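Local structure of 14L protein (Yaba-like disease virus, 4EKX) at residues N79-D82 with E83-N86. The protein probably binds and neutralises the cytokine interleukin-18, as a viral interleukin-18-binding protein with an immunoglobulin-like beta-sandwich fold. The protein carries 2 engineered substitutions. Numbering follows the deposited sequence.
Sequences NITD and EMRN
T81 and R85 open the single turn of helix 82-86 through a backbone bond from R85 N to T81 O (3.0 Å), and D82 O accepts from N86 N one residue further on. T81 is the N-cap: its OG1 takes a weak bond from M84 N at 3.3 Å, the N-H pointing at it within about 20° of straight. With chi1 at 63°, OG1 sits between the backbone N and carbonyl carbon of T81, on the side where the amide of M84 emerges. M84 answers in the other direction; its CG, anti to the carbonyl carbon of its own residue, and an extended chi2 bring SD to T81 N, which donates a weak N-H...S bond of 3.6 Å. This reciprocal pairing is a capping box, with a thioether as the returning acceptor, and it starts the short helix that joins strand 72-78 to strand 89-94, each in a different sheet. A water bridges T81 OG1 (2.6 Å) and E83 OE2, to which it donates. On another side of the turn, R85 reaches back along the incoming loop, and I80 CG2 lies 3.7 Å above the centre of its guanidinium plane. D82 OD1 and R85 NH1 form a salt bridge at 3.1 Å whose hydrogen bond is weak and bent, the carboxylate and guanidinium planes 68° apart. R85 NH2 forms a second salt bridge with E15, while S107 hydrogen-bonds to N86 OD1.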
ATOM      1  N   ASN D  79      18.067  -6.768 -10.268  1.00 49.31           N
ATOM      2  CA  ASN D  79      19.453  -7.056 -10.627  1.00 56.16           C
ATOM      3  C   ASN D  79      20.425  -6.112  -9.932  1.00 55.86           C
ATOM      4  O   ASN D  79      21.284  -5.488 -10.560  1.00 56.94           O
ATOM      5  CB  ASN D  79      19.631  -7.038 -12.147  1.00 57.18           C
ATOM      6  CG  ASN D  79      18.877  -8.170 -12.824  1.00 64.72           C
ATOM      7  OD1 ASN D  79      19.271  -9.335 -12.729  1.00 75.38           O
ATOM      8  ND2 ASN D  79      17.782  -7.837 -13.498  1.00 59.61           N
ATOM      9  N   ILE D  80      20.280  -6.050  -8.614  1.00 50.54           N
ATOM     10  CA  ILE D  80      20.920  -5.047  -7.776  1.00 48.05           C
ATOM     11  C   ILE D  80      22.436  -5.201  -7.666  1.00 52.90           C
ATOM     12  O   ILE D  80      22.951  -6.262  -7.320  1.00 53.34           O
ATOM     13  CB  ILE D  80      20.274  -5.035  -6.365  1.00 47.47           C
ATOM     14  CG1 ILE D  80      18.804  -4.604  -6.468  1.00 46.78           C
ATOM     15  CG2 ILE D  80      21.038  -4.115  -5.422  1.00 44.40           C
ATOM     16  CD1 ILE D  80      18.023  -4.755  -5.163  1.00 42.40           C
ATOM     17  N   THR D  81      23.139  -4.116  -7.960  1.00 49.41           N
ATOM     18  CA  THR D  81      24.584  -4.076  -7.868  1.00 59.70           C
ATOM     19  C   THR D  81      25.010  -3.276  -6.643  1.00 54.67           C
ATOM     20  O   THR D  81      24.178  -2.642  -5.986  1.00 49.11           O
ATOM     21  CB  THR D  81      25.183  -3.421  -9.116  1.00 59.57           C
ATOM     22  OG1 THR D  81      24.735  -2.067  -9.196  1.00 53.87           O
ATOM     23  CG2 THR D  81      24.744  -4.164 -10.368  1.00 58.82           C
ATOM     24  N   ASP D  82      26.309  -3.302  -6.342  1.00 60.12           N
ATOM     25  CA  ASP D  82      26.833  -2.493  -5.249  1.00 61.82           C
ATOM     26  C   ASP D  82      26.661  -1.008  -5.529  1.00 56.85           C
ATOM     27  O   ASP D  82      26.394  -0.231  -4.614  1.00 54.59           O
ATOM     28  CB  ASP D  82      28.300  -2.801  -4.975  1.00 61.11           C
ATOM     29  CG  ASP D  82      28.484  -4.043  -4.129  1.00 63.59           C
ATOM     30  OD1 ASP D  82      27.548  -4.408  -3.391  1.00 61.71           O
ATOM     31  OD2 ASP D  82      29.569  -4.652  -4.203  1.00 63.40           O
ATOM     32  N   GLU D  83      26.827  -0.611  -6.789  1.00 56.02           N
ATOM     33  CA  GLU D  83      26.609   0.783  -7.151  1.00 56.96           C
ATOM     34  C   GLU D  83      25.197   1.229  -6.770  1.00 54.10           C
ATOM     35  O   GLU D  83      25.010   2.325  -6.251  1.00 48.21           O
ATOM     36  CB  GLU D  83      26.862   1.033  -8.642  1.00 59.07           C
ATOM     37  CG  GLU D  83      26.580   2.485  -9.053  1.00 61.80           C
ATOM     38  CD  GLU D  83      26.766   2.738 -10.540  1.00 74.51           C
ATOM     39  OE1 GLU D  83      26.575   3.897 -10.975  1.00 80.00           O
ATOM     40  OE2 GLU D  83      27.099   1.785 -11.275  1.00 83.93           O
ATOM     41  N   MET D  84      24.213   0.375  -7.033  1.00 47.07           N
ATOM     42  CA  MET D  84      22.821   0.675  -6.693  1.00 45.80           C
ATOM     43  C   MET D  84      22.605   0.680  -5.182  1.00 44.81           C
ATOM     44  O   MET D  84      21.842   1.504  -4.660  1.00 45.32           O
ATOM     45  CB  MET D  84      21.882  -0.338  -7.349  1.00 47.79           C
ATOM     46  CG  MET D  84      21.886  -0.272  -8.867  1.00 52.18           C
ATOM     47  SD  MET D  84      21.072  -1.681  -9.655  1.00 49.67           S
ATOM     48  CE  MET D  84      19.377  -1.408  -9.150  1.00 48.85           C
ATOM     49  N   ARG D  85      23.267  -0.248  -4.487  1.00 42.16           N
ATOM     50  CA  ARG D  85      23.159  -0.336  -3.027  1.00 48.50           C
ATOM     51  C   ARG D  85      23.698   0.920  -2.351  1.00 51.06           C
ATOM     52  O   ARG D  85      23.204   1.324  -1.299  1.00 47.07           O
ATOM     53  CB  ARG D  85      23.891  -1.572  -2.490  1.00 49.28           C
ATOM     54  CG  ARG D  85      23.212  -2.887  -2.812  1.00 47.20           C
ATOM     55  CD  ARG D  85      23.969  -4.089  -2.246  1.00 51.00           C
ATOM     56  NE  ARG D  85      23.380  -5.337  -2.721  1.00 49.90           N
ATOM     57  CZ  ARG D  85      23.827  -6.030  -3.764  1.00 54.55           C
ATOM     58  NH1 ARG D  85      24.893  -5.615  -4.437  1.00 54.76           N
ATOM     59  NH2 ARG D  85      23.214  -7.145  -4.134  1.00 56.73           N
ATOM     60  N   ASN D  86      24.696   1.543  -2.974  1.00 48.92           N
ATOM     61  CA  ASN D  86      25.366   2.705  -2.395  1.00 42.80           C
ATOM     62  C   ASN D  86      24.904   4.046  -2.973  1.00 43.48           C
ATOM     63  O   ASN D  86      25.354   5.106  -2.535  1.00 44.79           O
ATOM     64  CB  ASN D  86      26.883   2.570  -2.543  1.00 47.12           C
ATOM     65  CG  ASN D  86      27.443   1.403  -1.754  1.00 57.79           C
ATOM     66  OD1 ASN D  86      26.880   1.003  -0.733  1.00 57.61           O
ATOM     67  ND2 ASN D  86      28.559   0.850  -2.222  1.00 56.18           N
TER
HETATM   68  O   HOH W   1      25.341  -0.469 -11.185  1.00 45.52           O